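Local coordinates for tricorn protease (Thermoplasma acidophilum, PDB 1K32), which is a large hexameric serine protease with beta-propeller domains that probably degrades peptides released by the proteasome, at residues V210-F218 / Y229-R239. Numbering follows the deposited sequence.
Sequences VIVGHRIYF and YSTDLDGKDLR
Strands 215-220 and 227-232 are the two central strands of a four-stranded antiparallel propeller blade, and residues 215-218 run against 229-232 in it. Ile216 and Thr231 face each other as a hydrogen-bonded pair, Ile216 N reaching Thr231 O at 2.9 Å; Phe218 and Tyr229 form the next such pair, where the Tyr229 N bond to Phe218 O is nearly straight (N-H...O 174°). Between them, Tyr217 and Ser230 send their side chains to one face of the sheet. Ser230 CB lies over the face of the Tyr217 ring, 3.6 Å from its centroid, a CH-pi contact, while His241 also meets this ring. Cutting Tyr217 back to an alanine is likely to strip Ser230 CB of its aromatic cover and open a gap beside His241. On the other face Phe218, its CG held between backbone N and carbonyl carbon (chi1 55°), carries its ring across to the neighbouring strand, one face over Tyr229 O: CE1 touches Tyr229 CB at 3.7 Å, and Thr231 CG2 comes to the ring edge. Further along, Ile216 CG1 packs on Leu233 CD2 at 3.6 Å, where Leu233 also touches Ala160 of the preceding blade. The bent Arg215 chain lays its guanidinium flat on that of Arg239, planes 15° apart. The Asp237 carboxylate beside both probably offsets their like charges, though its exact position is doubtful; Arg215 NH2 also hydrogen-bonds the backbone carbonyl Asp237 O at 3.3 Å, in the guanidinium plane. Asp232 opens a type I turn to Gly235, and its OD1 accepts from Lys236 N just beyond (2.9 Å). Strand 239-240 then completes this up-and-down beta-propeller blade.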
ATOM      1  N   VAL A 210      47.588  33.184  53.046  1.00 26.08           N
ATOM      2  CA  VAL A 210      46.839  33.929  54.056  1.00 25.81           C
ATOM      3  C   VAL A 210      47.789  34.912  54.716  1.00 26.97           C
ATOM      4  O   VAL A 210      49.011  34.737  54.670  1.00 26.32           O
ATOM      5  CB  VAL A 210      46.253  33.028  55.168  1.00 26.09           C
ATOM      6  CG1 VAL A 210      45.137  32.163  54.606  1.00 21.80           C
ATOM      7  CG2 VAL A 210      47.375  32.192  55.811  1.00 21.72           C
ATOM      8  N   ILE A 211      47.221  35.939  55.337  1.00 27.35           N
ATOM      9  CA  ILE A 211      48.011  36.956  56.011  1.00 28.92           C
ATOM     10  C   ILE A 211      47.689  37.043  57.499  1.00 29.78           C
ATOM     11  O   ILE A 211      46.531  37.114  57.904  1.00 28.10           O
ATOM     12  CB  ILE A 211      47.792  38.348  55.374  1.00 29.67           C
ATOM     13  CG1 ILE A 211      48.475  38.392  54.005  1.00 31.37           C
ATOM     14  CG2 ILE A 211      48.349  39.450  56.287  1.00 29.34           C
ATOM     15  CD1 ILE A 211      48.210  39.661  53.219  1.00 32.45           C
ATOM     16  N   VAL A 212      48.737  37.000  58.309  1.00 30.24           N
ATOM     17  CA  VAL A 212      48.603  37.115  59.755  1.00 30.79           C
ATOM     18  C   VAL A 212      49.674  38.111  60.161  1.00 31.71           C
ATOM     19  O   VAL A 212      50.864  37.892  59.920  1.00 28.30           O
ATOM     20  CB  VAL A 212      48.837  35.768  60.459  1.00 31.46           C
ATOM     21  CG1 VAL A 212      48.703  35.942  61.969  1.00 30.96           C
ATOM     22  CG2 VAL A 212      47.816  34.745  59.966  1.00 29.33           C
ATOM     23  N   GLY A 213      49.246  39.219  60.755  1.00 33.54           N
ATOM     24  CA  GLY A 213      50.194  40.247  61.137  1.00 36.75           C
ATOM     25  C   GLY A 213      50.736  40.817  59.842  1.00 38.32           C
ATOM     26  O   GLY A 213      49.975  41.349  59.026  1.00 39.40           O
ATOM     27  N   HIS A 214      52.042  40.709  59.634  1.00 37.83           N
ATOM     28  CA  HIS A 214      52.629  41.202  58.399  1.00 38.06           C
ATOM     29  C   HIS A 214      53.430  40.103  57.719  1.00 36.14           C
ATOM     30  O   HIS A 214      54.531  40.329  57.203  1.00 34.00           O
ATOM     31  CB  HIS A 214      53.493  42.434  58.663  1.00 41.05           C
ATOM     32  CG  HIS A 214      52.693  43.663  58.947  1.00 43.83           C
ATOM     33  ND1 HIS A 214      51.934  43.806  60.086  1.00 46.57           N
ATOM     34  CD2 HIS A 214      52.478  44.777  58.208  1.00 46.13           C
ATOM     35  CE1 HIS A 214      51.280  44.955  60.037  1.00 47.56           C
ATOM     36  NE2 HIS A 214      51.593  45.561  58.906  1.00 48.16           N
ATOM     37  N   ARG A 215      52.856  38.905  57.736  1.00 34.45           N
ATOM     38  CA  ARG A 215      53.465  37.742  57.107  1.00 33.68           C
ATOM     39  C   ARG A 215      52.439  37.015  56.263  1.00 31.47           C
ATOM     40  O   ARG A 215      51.271  36.913  56.633  1.00 31.97           O
ATOM     41  CB  ARG A 215      54.026  36.777  58.150  1.00 34.61           C
ATOM     42  CG  ARG A 215      55.224  37.313  58.903  1.00 36.82           C
ATOM     43  CD  ARG A 215      56.222  36.203  59.186  1.00 38.33           C
ATOM     44  NE  ARG A 215      57.565  36.648  58.836  1.00 39.48           N
ATOM     45  CZ  ARG A 215      58.441  35.933  58.144  1.00 37.86           C
ATOM     46  NH1 ARG A 215      59.629  36.444  57.882  1.00 40.90           N
ATOM     47  NH2 ARG A 215      58.141  34.717  57.716  1.00 37.15           N
ATOM     48  N   ILE A 216      52.877  36.521  55.118  1.00 30.43           N
ATOM     49  CA  ILE A 216      51.991  35.783  54.240  1.00 29.53           C
ATOM     50  C   ILE A 216      52.258  34.313  54.507  1.00 27.32           C
ATOM     51  O   ILE A 216      53.384  33.849  54.351  1.00 28.91           O
ATOM     52  CB  ILE A 216      52.285  36.064  52.740  1.00 29.70           C
ATOM     53  CG1 ILE A 216      52.228  37.562  52.456  1.00 29.95           C
ATOM     54  CG2 ILE A 216      51.268  35.328  51.862  1.00 29.23           C
ATOM     55  CD1 ILE A 216      52.706  37.937  51.060  1.00 29.60           C
ATOM     56  N   TYR A 217      51.240  33.589  54.941  1.00 26.76           N
ATOM     57  CA  TYR A 217      51.397  32.162  55.171  1.00 25.91           C
ATOM     58  C   TYR A 217      50.797  31.409  53.990  1.00 25.23           C
ATOM     59  O   TYR A 217      49.803  31.845  53.386  1.00 21.92           O
ATOM     60  CB  TYR A 217      50.727  31.746  56.478  1.00 28.41           C
ATOM     61  CG  TYR A 217      51.437  32.281  57.699  1.00 30.12           C
ATOM     62  CD1 TYR A 217      51.332  33.627  58.062  1.00 30.79           C
ATOM     63  CD2 TYR A 217      52.235  31.446  58.478  1.00 30.24           C
ATOM     64  CE1 TYR A 217      52.005  34.124  59.170  1.00 33.07           C
ATOM     65  CE2 TYR A 217      52.913  31.925  59.580  1.00 31.27           C
ATOM     66  CZ  TYR A 217      52.799  33.262  59.926  1.00 32.96           C
ATOM     67  OH  TYR A 217      53.485  33.726  61.025  1.00 32.29           O
ATOM     68  N   PHE A 218      51.415  30.282  53.647  1.00 24.24           N
ATOM     69  CA  PHE A 218      50.961  29.491  52.516  1.00 23.39           C
ATOM     70  C   PHE A 218      51.494  28.072  52.582  1.00 24.64           C
ATOM     71  O   PHE A 218      52.268  27.716  53.483  1.00 24.72           O
ATOM     72  CB  PHE A 218      51.411  30.151  51.204  1.00 22.76           C
ATOM     73  CG  PHE A 218      52.893  30.389  51.119  1.00 23.21           C
ATOM     74  CD1 PHE A 218      53.759  29.366  50.751  1.00 22.54           C
ATOM     75  CD2 PHE A 218      53.427  31.638  51.434  1.00 23.45           C
ATOM     76  CE1 PHE A 218      55.147  29.586  50.700  1.00 23.36           C
ATOM     77  CE2 PHE A 218      54.803  31.870  51.385  1.00 23.50           C
ATOM     78  CZ  PHE A 218      55.668  30.837  51.018  1.00 22.92           C
ATOM     79  N   TYR A 229      54.523  27.391  55.274  1.00 22.94           N
ATOM     80  CA  TYR A 229      55.671  28.301  55.245  1.00 22.01           C
ATOM     81  C   TYR A 229      55.128  29.723  55.343  1.00 22.73           C
ATOM     82  O   TYR A 229      53.909  29.930  55.353  1.00 20.57           O
ATOM     83  CB  TYR A 229      56.439  28.195  53.919  1.00 23.05           C
ATOM     84  CG  TYR A 229      57.158  26.885  53.679  1.00 24.57           C
ATOM     85  CD1 TYR A 229      56.454  25.742  53.311  1.00 24.56           C
ATOM     86  CD2 TYR A 229      58.543  26.786  53.834  1.00 26.04           C
ATOM     87  CE1 TYR A 229      57.096  24.541  53.106  1.00 26.81           C
ATOM     88  CE2 TYR A 229      59.207  25.578  53.631  1.00 25.82           C
ATOM     89  CZ  TYR A 229      58.470  24.459  53.268  1.00 27.19           C
ATOM     90  OH  TYR A 229      59.080  23.246  53.087  1.00 26.37           O
ATOM     91  N   SER A 230      56.031  30.696  55.405  1.00 22.52           N
ATOM     92  CA  SER A 230      55.624  32.094  55.433  1.00 26.85           C
ATOM     93  C   SER A 230      56.796  32.986  55.033  1.00 27.64           C
ATOM     94  O   SER A 230      57.958  32.556  55.061  1.00 26.04           O
ATOM     95  CB  SER A 230      55.102  32.492  56.822  1.00 26.38           C
ATOM     96  OG  SER A 230      56.155  32.652  57.753  1.00 28.68           O
ATOM     97  N   THR A 231      56.475  34.211  54.623  1.00 26.94           N
ATOM     98  CA  THR A 231      57.480  35.199  54.242  1.00 28.36           C
ATOM     99  C   THR A 231      56.956  36.549  54.711  1.00 29.24           C
ATOM    100  O   THR A 231      55.811  36.648  55.142  1.00 28.88           O
ATOM    101  CB  THR A 231      57.678  35.284  52.705  1.00 29.50           C
ATOM    102  OG1 THR A 231      56.462  35.732  52.084  1.00 28.75           O
ATOM    103  CG2 THR A 231      58.086  33.923  52.128  1.00 29.64           C
ATOM    104  N   ASP A 232      57.782  37.588  54.643  1.00 29.93           N
ATOM    105  CA  ASP A 232      57.298  38.910  55.011  1.00 30.96           C
ATOM    106  C   ASP A 232      56.593  39.416  53.751  1.00 31.27           C
ATOM    107  O   ASP A 232      56.642  38.748  52.720  1.00 30.21           O
ATOM    108  CB  ASP A 232      58.446  39.848  55.406  1.00 31.02           C
ATOM    109  CG  ASP A 232      59.563  39.894  54.375  1.00 32.48           C
ATOM    110  OD1 ASP A 232      59.290  39.975  53.157  1.00 29.25           O
ATOM    111  OD2 ASP A 232      60.737  39.868  54.798  1.00 35.21           O
ATOM    112  N   LEU A 233      55.953  40.578  53.822  1.00 31.20           N
ATOM    113  CA  LEU A 233      55.236  41.117  52.670  1.00 32.95           C
ATOM    114  C   LEU A 233      56.121  41.445  51.471  1.00 32.83           C
ATOM    115  O   LEU A 233      55.643  41.923  50.444  1.00 31.39           O
ATOM    116  CB  LEU A 233      54.431  42.346  53.084  1.00 33.47           C
ATOM    117  CG  LEU A 233      53.309  42.041  54.075  1.00 35.21           C
ATOM    118  CD1 LEU A 233      52.509  43.310  54.355  1.00 36.32           C
ATOM    119  CD2 LEU A 233      52.407  40.960  53.509  1.00 36.33           C
ATOM    120  N   ASP A 234      57.410  41.158  51.606  1.00 33.16           N
ATOM    121  CA  ASP A 234      58.382  41.404  50.552  1.00 34.67           C
ATOM    122  C   ASP A 234      58.810  40.064  49.949  1.00 33.48           C
ATOM    123  O   ASP A 234      59.658  40.008  49.063  1.00 30.69           O
ATOM    124  CB  ASP A 234      59.597  42.105  51.151  1.00 39.51           C
ATOM    125  CG  ASP A 234      60.265  43.042  50.182  1.00 44.15           C
ATOM    126  OD1 ASP A 234      60.882  42.560  49.202  1.00 45.45           O
ATOM    127  OD2 ASP A 234      60.164  44.270  50.414  1.00 48.18           O
ATOM    128  N   GLY A 235      58.224  38.983  50.447  1.00 32.16           N
ATOM    129  CA  GLY A 235      58.571  37.668  49.947  1.00 32.76           C
ATOM    130  C   GLY A 235      59.889  37.155  50.498  1.00 32.37           C
ATOM    131  O   GLY A 235      60.368  36.106  50.083  1.00 31.74           O
ATOM    132  N   LYS A 236      60.473  37.891  51.440  1.00 33.28           N
ATOM    133  CA  LYS A 236      61.749  37.510  52.041  1.00 34.43           C
ATOM    134  C   LYS A 236      61.584  36.809  53.389  1.00 34.33           C
ATOM    135  O   LYS A 236      60.474  36.664  53.904  1.00 33.95           O
ATOM    136  CB  LYS A 236      62.622  38.752  52.243  1.00 36.52           C
ATOM    137  CG  LYS A 236      62.790  39.627  51.018  1.00 38.16           C
ATOM    138  CD  LYS A 236      63.514  38.895  49.906  1.00 41.20           C
ATOM    139  CE  LYS A 236      63.644  39.774  48.675  1.00 42.69           C
ATOM    140  NZ  LYS A 236      64.164  38.995  47.521  1.00 44.77           N
ATOM    141  N   ASP A 237      62.709  36.383  53.956  1.00 34.17           N
ATOM    142  CA  ASP A 237      62.731  35.725  55.262  1.00 34.79           C
ATOM    143  C   ASP A 237      61.854  34.477  55.315  1.00 34.05           C
ATOM    144  O   ASP A 237      61.034  34.327  56.218  1.00 33.81           O
ATOM    145  CB  ASP A 237      62.267  36.707  56.343  1.00 34.83           C
ATOM    146  CG  ASP A 237      62.467  36.165  57.747  1.00 36.52           C
ATOM    147  OD1 ASP A 237      61.810  36.675  58.675  1.00 34.75           O
ATOM    148  OD2 ASP A 237      63.287  35.234  57.921  1.00 37.66           O
ATOM    149  N   LEU A 238      62.039  33.579  54.357  1.00 33.62           N
ATOM    150  CA  LEU A 238      61.242  32.358  54.296  1.00 34.42           C
ATOM    151  C   LEU A 238      61.385  31.495  55.540  1.00 34.17           C
ATOM    152  O   LEU A 238      62.498  31.200  55.971  1.00 33.52           O
ATOM    153  CB  LEU A 238      61.632  31.530  53.063  1.00 33.85           C
ATOM    154  CG  LEU A 238      60.930  30.181  52.878  1.00 33.02           C
ATOM    155  CD1 LEU A 238      59.466  30.406  52.533  1.00 32.36           C
ATOM    156  CD2 LEU A 238      61.619  29.396  51.767  1.00 33.66           C
ATOM    157  N   ARG A 239      60.250  31.083  56.098  1.00 34.15           N
ATOM    158  CA  ARG A 239      60.221  30.225  57.277  1.00 34.96           C
ATOM    159  C   ARG A 239      59.364  28.979  57.046  1.00 34.25           C
ATOM    160  O   ARG A 239      58.361  29.020  56.332  1.00 30.37           O
ATOM    161  CB  ARG A 239      59.671  30.985  58.484  1.00 36.41           C
ATOM    162  CG  ARG A 239      60.504  32.180  58.892  1.00 41.03           C
ATOM    163  CD  ARG A 239      59.847  32.941  60.023  1.00 43.76           C
ATOM    164  NE  ARG A 239      60.549  34.187  60.305  1.00 47.15           N
ATOM    165  CZ  ARG A 239      60.156  35.079  61.207  1.00 48.20           C
ATOM    166  NH1 ARG A 239      60.862  36.186  61.391  1.00 48.95           N
ATOM    167  NH2 ARG A 239      59.056  34.863  61.922  1.00 48.53           N
TER